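PDB 3AK2: superoxide dismutase [Mn/Fe] from Aeropyrum pernix, which catalyses the dismutation of superoxide to oxygen and hydrogen peroxide, working as a cambialistic enzyme with either manganese or iron at its active site. Local coordinates for residues P21-H35 with I164-K176. Numbering follows the deposited sequence.
Sequences PYIIEEIMKLHHQKH and IDVWEHAYYLQYK. With MN (manganese (II) ion), chain E; EDO (1,2-ethanediol), chain I.
The carbonyl O of Tyr22 takes two donors from segment 164-176: the phenol OH of Tyr175, 2.6 Å away, lying in the carbonyl plane on a lone pair, and, weakly, NE2 of Gln174. This junction ties the loop leading into helix 25-54, in the alpha-hairpin domain, to the C-terminal domain of an iron/manganese superoxide dismutase, with the metal site at its other end. Gln174 runs out fully extended, CG anti to the backbone N (chi1 -179°), which carries its amide across to the loop ahead of helix 25-54. There NE2 gives a hydrogen bond to Pro21 O at 2.9 Å, while OE1 accepts the backbone N-H of Ile24 from above its carbonyl plane; both amide ends are thus used, which fixes the flip of the group.

Ile27 packs across the junction, CG1 against Leu173 CB and CD1 against Gln174 CB. Leu173 reaches on with CD1, 3.7 Å from Leu30 CD1; its CD1 also packs against the carboxylate end of Glu26, which forms a salt bridge with Lys176 NZ of the second subunit.

Deeper in, His31, Asp165 and His169 meet on the manganese, joined by His79 and a water that sits 2.1 Å from the metal. The His31 and His169 rings pair offset edge-to-face, His169 giving the edge, planes 68° apart. Over one face of His169 lies the His35 ring, nearly parallel at 12° with centroids 3.9 Å apart; Trp167 CB covers the opposite face. Glu168 and Tyr172 of the second subunit hydrogen-bond to His169 ND1 and His35 NE2, respectively, so the subunit interface reaches a ligand of the manganese. Asp165 coordinates through OD2 at 2.0 Å, while its OD1 closes an Asx turn by accepting the backbone N-H of Trp167, OD1 to N 3.0 Å.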
loop_
_atom_site.group_PDB
_atom_site.type_symbol
_atom_site.label_atom_id
_atom_site.label_comp_id
_atom_site.label_asym_id
_atom_site.label_seq_id
_atom_site.Cartn_x
_atom_site.Cartn_y
_atom_site.Cartn_z
ATOM N N PRO A 21 23.017 27.093 -1.063
ATOM C CA PRO A 21 21.646 27.551 -0.828
ATOM C C PRO A 21 20.552 26.547 -1.217
ATOM O O PRO A 21 19.373 26.840 -1.050
ATOM C CB PRO A 21 21.553 28.783 -1.726
ATOM C CG PRO A 21 22.414 28.442 -2.885
ATOM C CD PRO A 21 23.539 27.587 -2.351
ATOM N N TYR A 22 20.947 25.382 -1.722
ATOM C CA TYR A 22 20.003 24.432 -2.322
ATOM C C TYR A 22 19.111 23.707 -1.320
ATOM O O TYR A 22 17.929 23.494 -1.586
ATOM C CB TYR A 22 20.751 23.464 -3.239
ATOM C CG TYR A 22 21.553 24.224 -4.267
ATOM C CD1 TYR A 22 22.944 24.300 -4.185
ATOM C CD2 TYR A 22 20.911 24.924 -5.286
ATOM C CE1 TYR A 22 23.676 25.034 -5.124
ATOM C CE2 TYR A 22 21.627 25.656 -6.220
ATOM C CZ TYR A 22 23.004 25.704 -6.136
ATOM O OH TYR A 22 23.700 26.435 -7.075
ATOM N N ILE A 23 19.676 23.341 -0.173
ATOM C CA ILE A 23 18.888 22.809 0.936
ATOM C C ILE A 23 19.342 23.512 2.209
ATOM O O ILE A 23 20.511 23.426 2.581
ATOM C CB ILE A 23 19.017 21.270 1.082
ATOM C CG1 ILE A 23 18.759 20.570 -0.258
ATOM C CG2 ILE A 23 18.046 20.765 2.141
ATOM C CD1 ILE A 23 19.068 19.077 -0.262
ATOM N N ILE A 24 18.417 24.207 2.867
ATOM C CA ILE A 24 18.764 25.048 4.020
ATOM C C ILE A 24 19.168 24.254 5.263
ATOM O O ILE A 24 18.765 23.094 5.447
ATOM C CB ILE A 24 17.643 26.066 4.390
ATOM C CG1 ILE A 24 16.313 25.354 4.670
ATOM C CG2 ILE A 24 17.503 27.142 3.307
ATOM C CD1 ILE A 24 15.253 26.243 5.313
ATOM N N GLU A 25 19.960 24.903 6.114
ATOM C CA GLU A 25 20.481 24.301 7.336
ATOM C C GLU A 25 19.394 23.714 8.232
ATOM O O GLU A 25 19.569 22.618 8.768
ATOM C CB GLU A 25 21.310 25.327 8.118
ATOM C CG GLU A 25 21.943 24.796 9.400
ATOM C CD GLU A 25 22.739 25.851 10.150
ATOM O OE1 GLU A 25 22.247 26.991 10.281
ATOM O OE2 GLU A 25 23.852 25.532 10.618
ATOM N N GLU A 26 18.281 24.430 8.400
ATOM C CA GLU A 26 17.246 23.967 9.325
ATOM C C GLU A 26 16.669 22.628 8.886
ATOM O O GLU A 26 16.401 21.764 9.722
ATOM C CB GLU A 26 16.124 24.989 9.512
ATOM C CG GLU A 26 15.176 24.600 10.647
ATOM C CD GLU A 26 13.990 25.525 10.812
ATOM O OE1 GLU A 26 13.197 25.278 11.745
ATOM O OE2 GLU A 26 13.840 26.481 10.021
ATOM N N ILE A 27 16.479 22.466 7.580
ATOM C CA ILE A 27 16.013 21.188 7.041
ATOM C C ILE A 27 17.025 20.084 7.317
ATOM O O ILE A 27 16.673 19.041 7.856
ATOM C CB ILE A 27 15.708 21.256 5.535
ATOM C CG1 ILE A 27 14.448 22.093 5.294
ATOM C CG2 ILE A 27 15.540 19.841 4.954
ATOM C CD1 ILE A 27 14.156 22.373 3.834
ATOM N N MET A 28 18.286 20.317 6.971
ATOM C CA MET A 28 19.303 19.294 7.164
ATOM C C MET A 28 19.363 18.835 8.617
ATOM O O MET A 28 19.459 17.636 8.890
ATOM C CB MET A 28 20.674 19.785 6.703
ATOM C CG MET A 28 20.778 20.107 5.216
ATOM S SD MET A 28 20.353 18.737 4.124
ATOM C CE MET A 28 21.583 17.510 4.567
ATOM N N LYS A 29 19.285 19.788 9.546
ATOM C CA LYS A 29 19.356 19.481 10.974
ATOM C C LYS A 29 18.157 18.664 11.462
ATOM O O LYS A 29 18.332 17.619 12.088
ATOM C CB LYS A 29 19.520 20.761 11.801
ATOM C CG LYS A 29 19.795 20.511 13.276
ATOM C CD LYS A 29 20.235 21.785 13.981
ATOM C CE LYS A 29 20.676 21.502 15.408
ATOM N NZ LYS A 29 21.945 20.724 15.456
ATOM N N LEU A 30 16.944 19.133 11.181
ATOM C CA LEU A 30 15.743 18.390 11.565
ATOM C C LEU A 30 15.701 17.030 10.885
ATOM O O LEU A 30 15.323 16.033 11.491
ATOM C CB LEU A 30 14.479 19.170 11.201
ATOM C CG LEU A 30 14.193 20.460 11.968
ATOM C CD1 LEU A 30 13.114 21.249 11.252
ATOM C CD2 LEU A 30 13.768 20.157 13.399
ATOM N N HIS A 31 16.089 17.000 9.619
ATOM C CA HIS A 31 15.988 15.791 8.817
ATOM C C HIS A 31 16.852 14.682 9.406
ATOM O O HIS A 31 16.439 13.521 9.489
ATOM C CB HIS A 31 16.424 16.094 7.392
ATOM C CG HIS A 31 15.904 15.122 6.383
ATOM N ND1 HIS A 31 16.093 15.288 5.028
ATOM C CD2 HIS A 31 15.190 13.981 6.528
ATOM C CE1 HIS A 31 15.530 14.282 4.383
ATOM N NE2 HIS A 31 14.967 13.480 5.270
ATOM N N HIS A 32 18.049 15.065 9.831
ATOM C CA HIS A 32 19.019 14.141 10.379
ATOM C C HIS A 32 18.690 13.794 11.827
ATOM O O HIS A 32 18.565 12.616 12.180
ATOM C CB HIS A 32 20.407 14.774 10.276
ATOM C CG HIS A 32 21.518 13.906 10.767
ATOM N ND1 HIS A 32 22.375 14.297 11.773
ATOM C CD2 HIS A 32 21.923 12.671 10.384
ATOM C CE1 HIS A 32 23.260 13.340 11.988
ATOM N NE2 HIS A 32 23.008 12.344 11.159
ATOM N N GLN A 33 18.543 14.827 12.656
ATOM C CA GLN A 33 18.398 14.658 14.104
ATOM C C GLN A 33 17.035 14.148 14.537
ATOM O O GLN A 33 16.924 13.464 15.556
ATOM C CB GLN A 33 18.704 15.967 14.843
ATOM C CG GLN A 33 20.137 16.443 14.668
ATOM C CD GLN A 33 20.494 17.637 15.539
ATOM O OE1 GLN A 33 21.673 17.952 15.714
ATOM N NE2 GLN A 33 19.486 18.311 16.080
ATOM N N LYS A 34 15.997 14.493 13.781
ATOM C CA LYS A 34 14.648 14.082 14.144
ATOM C C LYS A 34 14.190 12.896 13.308
ATOM O O LYS A 34 13.941 11.817 13.844
ATOM C CB LYS A 34 13.667 15.261 14.051
ATOM C CG LYS A 34 14.028 16.456 14.943
ATOM C CD LYS A 34 13.953 16.095 16.427
ATOM C CE LYS A 34 14.060 17.324 17.321
ATOM N NZ LYS A 34 15.459 17.803 17.443
ATOM N N HIS A 35 14.120 13.075 11.996
ATOM C CA HIS A 35 13.549 12.038 11.139
ATOM C C HIS A 35 14.426 10.794 11.014
ATOM O O HIS A 35 13.984 9.692 11.334
ATOM C CB HIS A 35 13.163 12.607 9.775
ATOM C CG HIS A 35 12.138 13.690 9.862
ATOM N ND1 HIS A 35 10.807 13.429 10.107
ATOM C CD2 HIS A 35 12.249 15.036 9.780
ATOM C CE1 HIS A 35 10.139 14.568 10.153
ATOM N NE2 HIS A 35 10.991 15.558 9.961
ATOM N N ILE A 164 16.684 10.348 -4.198
ATOM C CA ILE A 164 16.237 11.668 -3.766
ATOM C C ILE A 164 15.015 11.505 -2.871
ATOM O O ILE A 164 14.046 10.837 -3.233
ATOM C CB ILE A 164 15.950 12.647 -4.942
ATOM C CG1 ILE A 164 15.565 14.031 -4.394
ATOM C CG2 ILE A 164 14.878 12.090 -5.872
ATOM C CD1 ILE A 164 15.233 15.089 -5.448
ATOM N N ASP A 165 15.082 12.115 -1.697
ATOM C CA ASP A 165 13.989 12.098 -0.742
ATOM C C ASP A 165 12.979 13.164 -1.143
ATOM O O ASP A 165 13.326 14.353 -1.208
ATOM C CB ASP A 165 14.550 12.402 0.643
ATOM C CG ASP A 165 13.553 12.169 1.759
ATOM O OD1 ASP A 165 12.382 11.802 1.503
ATOM O OD2 ASP A 165 13.972 12.349 2.913
ATOM N N VAL A 166 11.749 12.749 -1.440
ATOM C CA VAL A 166 10.665 13.698 -1.696
ATOM C C VAL A 166 9.544 13.621 -0.659
ATOM O O VAL A 166 8.412 14.038 -0.921
ATOM C CB VAL A 166 10.119 13.636 -3.149
ATOM C CG1 VAL A 166 11.166 14.141 -4.139
ATOM C CG2 VAL A 166 9.660 12.232 -3.514
ATOM N N TRP A 167 9.858 13.105 0.528
ATOM C CA TRP A 167 8.983 13.345 1.668
ATOM C C TRP A 167 8.885 14.851 1.849
ATOM O O TRP A 167 9.838 15.577 1.560
ATOM C CB TRP A 167 9.547 12.729 2.937
ATOM C CG TRP A 167 9.337 11.252 3.060
ATOM C CD1 TRP A 167 9.797 10.278 2.214
ATOM C CD2 TRP A 167 8.635 10.579 4.106
ATOM N NE1 TRP A 167 9.414 9.041 2.669
ATOM C CE2 TRP A 167 8.708 9.194 3.834
ATOM C CE3 TRP A 167 7.950 11.009 5.250
ATOM C CZ2 TRP A 167 8.113 8.235 4.662
ATOM C CZ3 TRP A 167 7.363 10.060 6.074
ATOM C CH2 TRP A 167 7.450 8.687 5.775
ATOM N N GLU A 168 7.742 15.322 2.329
ATOM C CA GLU A 168 7.542 16.761 2.481
ATOM C C GLU A 168 8.573 17.384 3.423
ATOM O O GLU A 168 9.039 18.497 3.174
ATOM C CB GLU A 168 6.103 17.062 2.897
ATOM C CG GLU A 168 5.101 16.663 1.812
ATOM C CD GLU A 168 3.655 16.935 2.168
ATOM O OE1 GLU A 168 3.251 16.681 3.321
ATOM O OE2 GLU A 168 2.913 17.383 1.266
ATOM N N HIS A 169 8.961 16.659 4.470
ATOM C CA HIS A 169 9.965 17.165 5.410
ATOM C C HIS A 169 11.324 17.451 4.773
ATOM O O HIS A 169 12.143 18.157 5.362
ATOM C CB HIS A 169 10.128 16.254 6.638
ATOM C CG HIS A 169 10.709 14.900 6.343
ATOM N ND1 HIS A 169 10.013 13.734 6.577
ATOM C CD2 HIS A 169 11.925 14.521 5.877
ATOM C CE1 HIS A 169 10.766 12.697 6.252
ATOM N NE2 HIS A 169 11.931 13.146 5.821
ATOM N N ALA A 170 11.579 16.888 3.595
ATOM C CA ALA A 170 12.848 17.110 2.911
ATOM C C ALA A 170 12.937 18.491 2.255
ATOM O O ALA A 170 14.032 18.946 1.918
ATOM C CB ALA A 170 13.113 16.001 1.883
ATOM N N TYR A 171 11.802 19.169 2.089
ATOM C CA TYR A 171 11.810 20.423 1.340
ATOM C C TYR A 171 10.849 21.512 1.813
ATOM O O TYR A 171 11.029 22.675 1.446
ATOM C CB TYR A 171 11.572 20.152 -0.150
ATOM C CG TYR A 171 10.252 19.480 -0.470
ATOM C CD1 TYR A 171 9.077 20.223 -0.609
ATOM C CD2 TYR A 171 10.179 18.096 -0.640
ATOM C CE1 TYR A 171 7.865 19.606 -0.906
ATOM C CE2 TYR A 171 8.971 17.472 -0.942
ATOM C CZ TYR A 171 7.822 18.228 -1.066
ATOM O OH TYR A 171 6.636 17.610 -1.376
ATOM N N TYR A 172 9.840 21.156 2.605
ATOM C CA TYR A 172 8.718 22.073 2.860
ATOM C C TYR A 172 9.101 23.409 3.488
ATOM O O TYR A 172 8.568 24.450 3.100
ATOM C CB TYR A 172 7.601 21.413 3.669
ATOM C CG TYR A 172 6.235 21.891 3.241
ATOM C CD1 TYR A 172 5.526 21.222 2.245
ATOM C CD2 TYR A 172 5.662 23.034 3.803
ATOM C CE1 TYR A 172 4.279 21.667 1.827
ATOM C CE2 TYR A 172 4.413 23.485 3.392
ATOM C CZ TYR A 172 3.728 22.796 2.409
ATOM O OH TYR A 172 2.490 23.244 2.005
ATOM N N LEU A 173 10.022 23.397 4.446
ATOM C CA LEU A 173 10.410 24.643 5.113
ATOM C C LEU A 173 10.974 25.684 4.151
ATOM O O LEU A 173 10.812 26.889 4.372
ATOM C CB LEU A 173 11.404 24.374 6.241
ATOM C CG LEU A 173 10.870 23.726 7.521
ATOM C CD1 LEU A 173 12.019 23.472 8.478
ATOM C CD2 LEU A 173 9.805 24.584 8.191
ATOM N N GLN A 174 11.623 25.212 3.090
ATOM C CA GLN A 174 12.272 26.081 2.113
ATOM C C GLN A 174 11.420 26.295 0.863
ATOM O O GLN A 174 11.216 27.431 0.422
ATOM C CB GLN A 174 13.626 25.482 1.723
ATOM C CG GLN A 174 14.429 26.299 0.720
ATOM C CD GLN A 174 15.803 25.712 0.473
ATOM O OE1 GLN A 174 16.203 24.748 1.124
ATOM N NE2 GLN A 174 16.538 26.295 -0.467
ATOM N N TYR A 175 10.927 25.198 0.297
ATOM C CA TYR A 175 10.251 25.217 -0.996
ATOM C C TYR A 175 8.730 25.175 -0.888
ATOM O O TYR A 175 8.033 25.281 -1.901
ATOM C CB TYR A 175 10.757 24.061 -1.868
ATOM C CG TYR A 175 12.217 24.190 -2.246
ATOM C CD1 TYR A 175 12.607 24.963 -3.339
ATOM C CD2 TYR A 175 13.213 23.553 -1.503
ATOM C CE1 TYR A 175 13.945 25.095 -3.687
ATOM C CE2 TYR A 175 14.554 23.675 -1.845
ATOM C CZ TYR A 175 14.910 24.449 -2.937
ATOM O OH TYR A 175 16.234 24.579 -3.281
ATOM N N LYS A 176 8.227 25.031 0.339
ATOM C CA LYS A 176 6.790 24.900 0.603
ATOM C C LYS A 176 6.227 23.755 -0.247
ATOM O O LYS A 176 6.829 22.680 -0.305
ATOM C CB LYS A 176 6.053 26.240 0.383
ATOM C CG LYS A 176 6.751 27.466 1.000
ATOM C CD LYS A 176 6.808 27.396 2.521
ATOM C CE LYS A 176 7.785 28.411 3.104
ATOM N NZ LYS A 176 7.281 29.810 3.021
HETATM MN MN MN E . 13.491 11.918 4.841
HETATM C C1 EDO I . 10.582 12.898 13.988
HETATM O O1 EDO I . 9.965 13.473 15.147
HETATM C C2 EDO I . 9.700 11.767 13.465
HETATM O O2 EDO I . 9.985 11.542 12.079
HETATM O O HOH W 1 12.111 10.480 4.117
#